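PDB 7C28: synergistic-type venom protein S2C4 from Dendroaspis jamesoni kaimosae, which probably enhances the toxicity of other toxins and forms a disulfide-linked homodimer with a three-finger fold. Local coordinates for residues A[20-32]-A[52-65]. Sequence-based numbering, arbitrary orientation.
Sequences GQKICFKNWKKMG and NGCVKCCNTDKCNK. With SO4 (sulfate ion), chain C.
Lys26 runs its side chain from the middle of strand 23-32 over the C-terminal loop of 52-65. Lys26 CB lies 4.1 Å from Lys56 O, the carbonyl that also accepts the Lys26 backbone N-H. Lys26 CG packs on Asn64 CB at 3.7 Å, and CD continues past Asn64 CA and O. The chain then bends at chi3 (70°), which brings CE beside Lys65 O and lets Lys26 NZ donate to that oxygen at 3.0 Å. Lys56 comes alongside on the same face. Lys26 CD and Lys56 CD are 4.2 Å apart. A water bound by Lys56 NZ and Cys63 O, more weakly by Lys26 NZ, sits between the two like charges. The amide of Asn64 lies against Cys24 CB. Asn64 ND2 donates to Phe25 O at 3.2 Å, from above the carbonyl plane, while OD1 accepts from Val4 N. Cys24 CB also touches Cys63 SG of the Cys58-Cys63 disulfide, and Cys24 itself is bonded to Cys3. Strand 54-58 pairs antiparallel with 23-32, which lies between it and strand 35-43. This is the three-stranded sheet of the three-finger fold. Cys54, on the face that carries Lys26 and Lys56, is disulfide-bonded to Cys54 of the second subunit.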
loop_
_atom_site.group_PDB
_atom_site.type_symbol
_atom_site.label_atom_id
_atom_site.label_comp_id
_atom_site.label_asym_id
_atom_site.label_seq_id
_atom_site.Cartn_x
_atom_site.Cartn_y
_atom_site.Cartn_z
ATOM N N GLY A 20 -23.429 -7.080 2.584
ATOM C CA GLY A 20 -22.354 -8.010 2.319
ATOM C C GLY A 20 -20.982 -7.404 2.103
ATOM O O GLY A 20 -20.060 -8.131 1.722
ATOM N N GLN A 21 -20.816 -6.099 2.320
ATOM C CA GLN A 21 -19.520 -5.431 2.185
ATOM C C GLN A 21 -18.983 -5.237 3.601
ATOM O O GLN A 21 -19.437 -4.353 4.330
ATOM C CB GLN A 21 -19.657 -4.105 1.441
ATOM C CG GLN A 21 -20.115 -4.232 -0.006
ATOM C CD GLN A 21 -20.222 -2.885 -0.710
ATOM O OE1 GLN A 21 -20.730 -1.911 -0.146
ATOM N NE2 GLN A 21 -19.742 -2.825 -1.947
ATOM N N LYS A 22 -18.007 -6.058 3.996
ATOM C CA LYS A 22 -17.530 -6.053 5.376
ATOM C C LYS A 22 -16.065 -5.639 5.504
ATOM O O LYS A 22 -15.439 -5.918 6.529
ATOM C CB LYS A 22 -17.746 -7.428 6.011
ATOM C CG LYS A 22 -19.094 -8.059 5.676
ATOM C CD LYS A 22 -19.217 -9.474 6.237
ATOM C CE LYS A 22 -20.678 -9.903 6.330
ATOM N NZ LYS A 22 -20.854 -11.382 6.294
ATOM N N ILE A 23 -15.513 -4.962 4.499
ATOM C CA ILE A 23 -14.117 -4.537 4.499
ATOM C C ILE A 23 -14.034 -3.120 3.935
ATOM O O ILE A 23 -14.748 -2.780 2.986
ATOM C CB ILE A 23 -13.243 -5.508 3.667
ATOM C CG1 ILE A 23 -13.407 -6.958 4.136
ATOM C CG2 ILE A 23 -11.784 -5.096 3.688
ATOM C CD1 ILE A 23 -12.794 -7.251 5.481
ATOM N N CYS A 24 -13.162 -2.295 4.510
ATOM C CA CYS A 24 -12.745 -1.044 3.885
ATOM C C CYS A 24 -11.399 -1.264 3.205
ATOM O O CYS A 24 -10.606 -2.106 3.633
ATOM C CB CYS A 24 -12.621 0.106 4.886
ATOM S SG CYS A 24 -14.016 0.401 5.988
ATOM N N PHE A 25 -11.146 -0.512 2.129
ATOM C CA PHE A 25 -9.903 -0.658 1.383
ATOM C C PHE A 25 -9.257 0.689 1.098
ATOM O O PHE A 25 -9.922 1.726 1.036
ATOM C CB PHE A 25 -10.122 -1.414 0.052
ATOM C CG PHE A 25 -10.810 -0.599 -1.015
ATOM C CD1 PHE A 25 -10.081 0.210 -1.882
ATOM C CD2 PHE A 25 -12.185 -0.659 -1.163
ATOM C CE1 PHE A 25 -10.716 0.954 -2.859
ATOM C CE2 PHE A 25 -12.824 0.084 -2.140
ATOM C CZ PHE A 25 -12.084 0.890 -2.992
ATOM N N LYS A 26 -7.934 0.648 0.946
ATOM C CA LYS A 26 -7.134 1.701 0.337
ATOM C C LYS A 26 -6.364 1.100 -0.830
ATOM O O LYS A 26 -5.841 -0.012 -0.720
ATOM C CB LYS A 26 -6.158 2.316 1.343
ATOM C CG LYS A 26 -6.796 2.800 2.625
ATOM C CD LYS A 26 -5.742 3.251 3.614
ATOM C CE LYS A 26 -5.075 4.539 3.146
ATOM N NZ LYS A 26 -4.244 5.143 4.221
ATOM N N ASN A 27 -6.299 1.821 -1.951
ATOM C CA ASN A 27 -5.634 1.326 -3.156
ATOM C C ASN A 27 -4.741 2.416 -3.738
ATOM O O ASN A 27 -5.236 3.444 -4.205
ATOM C CB ASN A 27 -6.657 0.859 -4.191
ATOM C CG ASN A 27 -6.042 -0.021 -5.265
ATOM O OD1 ASN A 27 -4.840 0.055 -5.540
ATOM N ND2 ASN A 27 -6.867 -0.865 -5.879
ATOM N N TRP A 28 -3.431 2.181 -3.733
ATOM C CA TRP A 28 -2.459 3.135 -4.257
ATOM C C TRP A 28 -2.298 2.900 -5.757
ATOM O O TRP A 28 -1.760 1.870 -6.174
ATOM C CB TRP A 28 -1.119 2.989 -3.535
ATOM C CG TRP A 28 -1.003 3.724 -2.218
ATOM C CD1 TRP A 28 -0.385 4.926 -1.996
ATOM C CD2 TRP A 28 -1.489 3.285 -0.942
ATOM N NE1 TRP A 28 -0.471 5.265 -0.664
ATOM C CE2 TRP A 28 -1.142 4.275 0.004
ATOM C CE3 TRP A 28 -2.188 2.153 -0.507
ATOM C CZ2 TRP A 28 -1.474 4.165 1.355
ATOM C CZ3 TRP A 28 -2.516 2.047 0.835
ATOM C CH2 TRP A 28 -2.159 3.046 1.748
ATOM N N LYS A 29 -2.787 3.835 -6.569
ATOM C CA LYS A 29 -2.607 3.793 -8.016
ATOM C C LYS A 29 -1.661 4.908 -8.444
ATOM O O LYS A 29 -1.823 6.062 -8.027
ATOM C CB LYS A 29 -3.952 3.891 -8.743
ATOM C CG LYS A 29 -4.703 2.555 -8.752
ATOM C CD LYS A 29 -6.088 2.627 -9.381
ATOM C CE LYS A 29 -6.474 1.277 -9.986
ATOM N NZ LYS A 29 -6.543 0.190 -8.964
ATOM N N LYS A 30 -0.673 4.558 -9.271
ATOM C CA LYS A 30 0.437 5.454 -9.577
ATOM C C LYS A 30 0.069 6.452 -10.669
ATOM O O LYS A 30 -0.398 6.068 -11.744
ATOM C CB LYS A 30 1.657 4.637 -9.995
ATOM C CG LYS A 30 2.957 5.413 -10.046
ATOM C CD LYS A 30 4.135 4.488 -10.342
ATOM C CE LYS A 30 5.454 5.251 -10.380
ATOM N NZ LYS A 30 6.630 4.335 -10.440
ATOM N N MET A 31 0.298 7.738 -10.390
ATOM C CA MET A 31 0.113 8.806 -11.362
ATOM C C MET A 31 1.420 9.380 -11.890
ATOM O O MET A 31 1.425 9.958 -12.981
ATOM C CB MET A 31 -0.712 9.950 -10.753
ATOM C CG MET A 31 -2.080 9.530 -10.240
ATOM S SD MET A 31 -2.993 8.527 -11.429
ATOM C CE MET A 31 -3.207 9.704 -12.761
ATOM N N GLY A 32 2.507 9.259 -11.136
ATOM C CA GLY A 32 3.807 9.739 -11.535
ATOM C C GLY A 32 4.819 9.383 -10.466
ATOM O O GLY A 32 4.481 8.727 -9.476
ATOM N N ASN A 52 2.279 -2.070 -9.938
ATOM C CA ASN A 52 3.034 -0.938 -9.417
ATOM C C ASN A 52 2.363 -0.276 -8.215
ATOM O O ASN A 52 2.686 0.873 -7.893
ATOM C CB ASN A 52 3.247 0.088 -10.529
ATOM C CG ASN A 52 1.945 0.505 -11.183
ATOM O OD1 ASN A 52 1.164 1.267 -10.609
ATOM N ND2 ASN A 52 1.694 -0.009 -12.381
ATOM N N GLY A 53 1.425 -0.964 -7.564
ATOM C CA GLY A 53 0.675 -0.380 -6.467
ATOM C C GLY A 53 0.743 -1.088 -5.128
ATOM O O GLY A 53 1.671 -1.856 -4.857
ATOM N N CYS A 54 -0.253 -0.835 -4.282
ATOM C CA CYS A 54 -0.339 -1.454 -2.969
ATOM C C CYS A 54 -1.767 -1.299 -2.457
ATOM O O CYS A 54 -2.455 -0.334 -2.799
ATOM C CB CYS A 54 0.670 -0.802 -2.008
ATOM S SG CYS A 54 1.095 -1.709 -0.493
ATOM N N VAL A 55 -2.208 -2.257 -1.639
ATOM C CA VAL A 55 -3.570 -2.281 -1.111
ATOM C C VAL A 55 -3.501 -2.549 0.386
ATOM O O VAL A 55 -2.726 -3.400 0.838
ATOM C CB VAL A 55 -4.450 -3.342 -1.819
ATOM C CG1 VAL A 55 -5.674 -3.723 -0.965
ATOM C CG2 VAL A 55 -4.910 -2.846 -3.188
ATOM N N LYS A 56 -4.329 -1.847 1.153
ATOM C CA LYS A 56 -4.489 -2.126 2.572
ATOM C C LYS A 56 -5.969 -2.342 2.850
ATOM O O LYS A 56 -6.804 -1.551 2.402
ATOM C CB LYS A 56 -3.923 -0.990 3.432
ATOM C CG LYS A 56 -4.390 -1.008 4.883
ATOM C CD LYS A 56 -3.766 0.137 5.675
ATOM C CE LYS A 56 -4.262 0.159 7.106
ATOM N NZ LYS A 56 -3.783 1.374 7.825
ATOM N N CYS A 57 -6.292 -3.420 3.565
ATOM C CA CYS A 57 -7.674 -3.762 3.871
ATOM C C CYS A 57 -7.856 -3.947 5.370
ATOM O O CYS A 57 -7.017 -4.561 6.035
ATOM C CB CYS A 57 -8.103 -5.048 3.155
ATOM S SG CYS A 57 -8.531 -4.869 1.405
ATOM N N CYS A 58 -8.956 -3.408 5.891
ATOM C CA CYS A 58 -9.249 -3.395 7.319
ATOM C C CYS A 58 -10.761 -3.500 7.484
ATOM O O CYS A 58 -11.520 -3.315 6.530
ATOM C CB CYS A 58 -8.691 -2.144 7.999
ATOM S SG CYS A 58 -9.073 -0.645 7.121
ATOM N N ASN A 59 -11.211 -3.803 8.696
ATOM C CA ASN A 59 -12.644 -4.005 8.906
ATOM C C ASN A 59 -13.132 -3.380 10.216
ATOM O O ASN A 59 -13.909 -3.974 10.964
ATOM C CB ASN A 59 -12.979 -5.498 8.853
ATOM C CG ASN A 59 -12.505 -6.257 10.085
ATOM O OD1 ASN A 59 -11.525 -5.885 10.734
ATOM N ND2 ASN A 59 -13.231 -7.311 10.429
ATOM N N THR A 60 -12.724 -2.142 10.486
ATOM C CA THR A 60 -13.376 -1.341 11.514
ATOM C C THR A 60 -13.721 0.026 10.942
ATOM O O THR A 60 -13.215 0.426 9.892
ATOM C CB THR A 60 -12.501 -1.172 12.765
ATOM O OG1 THR A 60 -11.228 -0.636 12.386
ATOM C CG2 THR A 60 -12.304 -2.506 13.478
ATOM N N ASP A 61 -14.572 0.749 11.665
ATOM C CA ASP A 61 -15.172 1.970 11.136
ATOM C C ASP A 61 -14.102 3.003 10.805
ATOM O O ASP A 61 -13.279 3.350 11.659
ATOM C CB ASP A 61 -16.190 2.532 12.128
ATOM C CG ASP A 61 -17.461 1.694 12.193
ATOM O OD1 ASP A 61 -18.117 1.515 11.146
ATOM O OD2 ASP A 61 -17.807 1.211 13.291
ATOM N N LYS A 62 -14.101 3.464 9.549
ATOM C CA LYS A 62 -13.158 4.456 9.028
ATOM C C LYS A 62 -11.704 4.088 9.293
ATOM O O LYS A 62 -10.847 4.970 9.394
ATOM C CB LYS A 62 -13.442 5.839 9.627
ATOM C CG LYS A 62 -14.836 6.378 9.365
ATOM C CD LYS A 62 -15.015 7.762 9.990
ATOM C CE LYS A 62 -16.478 8.059 10.283
ATOM N NZ LYS A 62 -16.630 9.080 11.358
ATOM N N CYS A 63 -11.414 2.795 9.432
ATOM C CA CYS A 63 -10.036 2.317 9.404
ATOM C C CYS A 63 -9.243 2.821 8.196
ATOM O O CYS A 63 -8.020 2.955 8.278
ATOM C CB CYS A 63 -10.028 0.793 9.479
ATOM S SG CYS A 63 -10.741 -0.017 8.070
ATOM N N ASN A 64 -9.899 3.064 7.061
ATOM C CA ASN A 64 -9.187 3.351 5.811
ATOM C C ASN A 64 -8.955 4.847 5.587
ATOM O O ASN A 64 -9.006 5.317 4.448
ATOM C CB ASN A 64 -9.935 2.738 4.630
ATOM C CG ASN A 64 -11.245 3.441 4.333
ATOM O OD1 ASN A 64 -11.930 3.929 5.232
ATOM N ND2 ASN A 64 -11.591 3.513 3.056
ATOM N N LYS A 65 -8.682 5.615 6.640
ATOM C CA LYS A 65 -8.449 7.061 6.529
ATOM C C LYS A 65 -7.369 7.443 5.508
ATOM O O LYS A 65 -6.259 6.911 5.519
ATOM C CB LYS A 65 -8.071 7.641 7.895
ATOM C CG LYS A 65 -9.212 7.693 8.895
ATOM C CD LYS A 65 -8.687 7.896 10.305
ATOM C CE LYS A 65 -7.831 6.715 10.739
ATOM N NZ LYS A 65 -7.257 6.899 12.101
HETATM S S SO4 C . 8.205 5.459 -7.446
HETATM O O1 SO4 C . 8.645 6.450 -8.423
HETATM O O2 SO4 C . 7.925 4.189 -8.114
HETATM O O3 SO4 C . 9.245 5.251 -6.440
HETATM O O4 SO4 C . 6.994 5.942 -6.785
HETATM O O HOH W 1 -5.576 3.607 6.993
HETATM O O HOH W 2 -1.650 2.049 -11.466
#